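Local coordinates for 3-dehydroquinate dehydratase (Zymomonas mobilis subsp. mobilis, PDB 6SMF), which probably catalyses the trans-dehydration of 3-dehydroquinate to 3-dehydroshikimate through an enolate intermediate, the third step of chorismate biosynthesis, at residues A75-L80 against D144-L149. Residues are numbered along the deposited sequence; the frame is centred on the assembly and turned at random. Where two conformers were deposited one is given.
Sequences AKAVIL and DAAAKL
Lys-76, in the loop leading into the central strand 77-81, reaches Leu-149, the last residue of the chain, just past the end of the C-terminal helix 136-147. The setting is the flavodoxin-like fold of type II dehydroquinases, a five-stranded parallel sheet of order 2-1-3-4-5 with helices packed on both faces. A lysine suits this place beside the helix's C-terminal end because its long aliphatic stem can pass the helix end before delivering a charge: CD lies 3.8 Å from the backbone O of Ala-146. With CG anti to the backbone N (chi1 -174°) the stem runs toward the end of helix 136-147, and bends at chi3 and chi4 then bring NZ to the terminal carboxylate. There Lys-76 NZ is hydrogen-bonded to Leu-149 O at 2.6 Å, sitting above the carbonyl plane with a C=O...N angle of 94°, and completes a salt bridge to Leu-149 OXT at 3.4 Å. The positive charge probably also eases the accumulation of negative charge where helix carbonyls and the carboxylate come together.

Ala-77 follows, directed at the helix, and its CB meets CB of Ala-146 at 4.1 Å. Two small methyls let strand and helix approach closely: the CA atoms of Ala-77 and Ala-146 lie 6.1 Å apart. Leu-149 CD1 adds a looser apolar contact to the same Ala-77 methyl, and the Leu-149 side chain also packs on Pro-102 and Leu-128. Val-78 points to the other face of the sheet, against helix 60-72. Ile-79 starts out flanking the helix, and its longer branch, CG1 to CD1, brings CD1 to 4.3 Å from CB of Ala-146, a methyl that also touches Ile-104 on the next strand.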
loop_
_atom_site.group_PDB
_atom_site.type_symbol
_atom_site.label_atom_id
_atom_site.label_comp_id
_atom_site.label_asym_id
_atom_site.label_seq_id
_atom_site.Cartn_x
_atom_site.Cartn_y
_atom_site.Cartn_z
ATOM N N ALA A 75 -23.854 15.956 31.118
ATOM C CA ALA A 75 -22.799 15.204 31.842
ATOM C C ALA A 75 -21.475 15.965 31.746
ATOM O O ALA A 75 -21.239 16.678 30.732
ATOM C CB ALA A 75 -22.658 13.810 31.288
ATOM N N LYS A 76 -20.635 15.807 32.763
ATOM C CA LYS A 76 -19.352 16.542 32.882
ATOM C C LYS A 76 -18.309 15.913 31.952
ATOM O O LYS A 76 -17.445 16.669 31.456
ATOM C CB LYS A 76 -18.802 16.486 34.302
ATOM C CG LYS A 76 -17.573 17.359 34.474
ATOM C CD LYS A 76 -17.021 17.382 35.847
ATOM C CE LYS A 76 -16.590 18.769 36.307
ATOM N NZ LYS A 76 -15.270 19.121 35.747
ATOM N N ALA A 77 -18.365 14.585 31.796
ATOM C CA ALA A 77 -17.381 13.786 31.010
ATOM C C ALA A 77 -17.934 12.403 30.641
ATOM O O ALA A 77 -18.942 11.965 31.235
ATOM C CB ALA A 77 -16.102 13.646 31.785
ATOM N N VAL A 78 -17.338 11.777 29.627
ATOM C CA VAL A 78 -17.537 10.338 29.278
ATOM C C VAL A 78 -16.175 9.652 29.309
ATOM O O VAL A 78 -15.203 10.152 28.720
ATOM C CB VAL A 78 -18.193 10.129 27.909
ATOM C CG1 VAL A 78 -18.317 8.653 27.563
ATOM C CG2 VAL A 78 -19.545 10.801 27.847
ATOM N N ILE A 79 -16.116 8.546 30.022
ATOM C CA ILE A 79 -14.970 7.615 29.975
ATOM C C ILE A 79 -15.457 6.491 29.076
ATOM O O ILE A 79 -16.527 5.943 29.379
ATOM C CB ILE A 79 -14.610 7.155 31.386
ATOM C CG1 ILE A 79 -14.098 8.313 32.259
ATOM C CG2 ILE A 79 -13.637 6.006 31.323
ATOM C CD1 ILE A 79 -14.086 8.011 33.782
ATOM N N LEU A 80 -14.759 6.246 27.967
ATOM C CA LEU A 80 -15.232 5.329 26.904
ATOM C C LEU A 80 -14.162 4.284 26.623
ATOM O O LEU A 80 -13.045 4.654 26.274
ATOM C CB LEU A 80 -15.545 6.127 25.635
ATOM C CG LEU A 80 -15.970 5.282 24.442
ATOM C CD1 LEU A 80 -17.211 4.446 24.783
ATOM C CD2 LEU A 80 -16.203 6.180 23.227
ATOM N N ASP A 144 -10.249 10.211 37.972
ATOM C CA ASP A 144 -9.554 11.355 38.643
ATOM C C ASP A 144 -9.440 12.503 37.621
ATOM O O ASP A 144 -9.802 13.623 37.932
ATOM C CB ASP A 144 -8.147 11.020 39.171
ATOM C CG ASP A 144 -8.022 10.325 40.528
ATOM O OD1 ASP A 144 -8.642 10.775 41.527
ATOM O OD2 ASP A 144 -7.236 9.353 40.602
ATOM N N ALA A 145 -8.956 12.217 36.417
ATOM C CA ALA A 145 -8.682 13.262 35.402
ATOM C C ALA A 145 -10.006 13.970 35.019
ATOM O O ALA A 145 -10.008 15.232 34.806
ATOM C CB ALA A 145 -8.010 12.598 34.238
ATOM N N ALA A 146 -11.066 13.145 34.920
ATOM C CA ALA A 146 -12.443 13.494 34.505
ATOM C C ALA A 146 -13.100 14.390 35.556
ATOM O O ALA A 146 -13.837 15.326 35.173
ATOM C CB ALA A 146 -13.210 12.218 34.292
ATOM N N ALA A 147 -12.875 14.097 36.838
ATOM C CA ALA A 147 -13.354 14.924 37.965
ATOM C C ALA A 147 -12.696 16.312 37.905
ATOM O O ALA A 147 -13.414 17.282 38.215
ATOM C CB ALA A 147 -13.077 14.226 39.281
ATOM N N LYS A 148 -11.405 16.412 37.532
ATOM C CA LYS A 148 -10.621 17.681 37.556
ATOM C C LYS A 148 -10.897 18.497 36.283
ATOM O O LYS A 148 -10.266 19.535 36.159
ATOM C CB LYS A 148 -9.107 17.428 37.689
ATOM C CG LYS A 148 -8.616 16.813 38.994
ATOM C CD LYS A 148 -7.136 16.449 38.958
ATOM C CE LYS A 148 -6.577 16.079 40.325
ATOM N NZ LYS A 148 -5.349 15.249 40.209
ATOM N N LEU A 149 -11.823 18.078 35.396
ATOM C CA LEU A 149 -12.007 18.724 34.061
ATOM C C LEU A 149 -12.886 19.956 34.221
ATOM O O LEU A 149 -13.998 19.983 33.664
ATOM C CB LEU A 149 -12.647 17.764 33.048
ATOM C CG LEU A 149 -11.667 16.865 32.301
ATOM C CD1 LEU A 149 -12.393 16.039 31.262
ATOM C CD2 LEU A 149 -10.551 17.678 31.647
ATOM O OXT LEU A 149 -12.485 20.891 34.905
#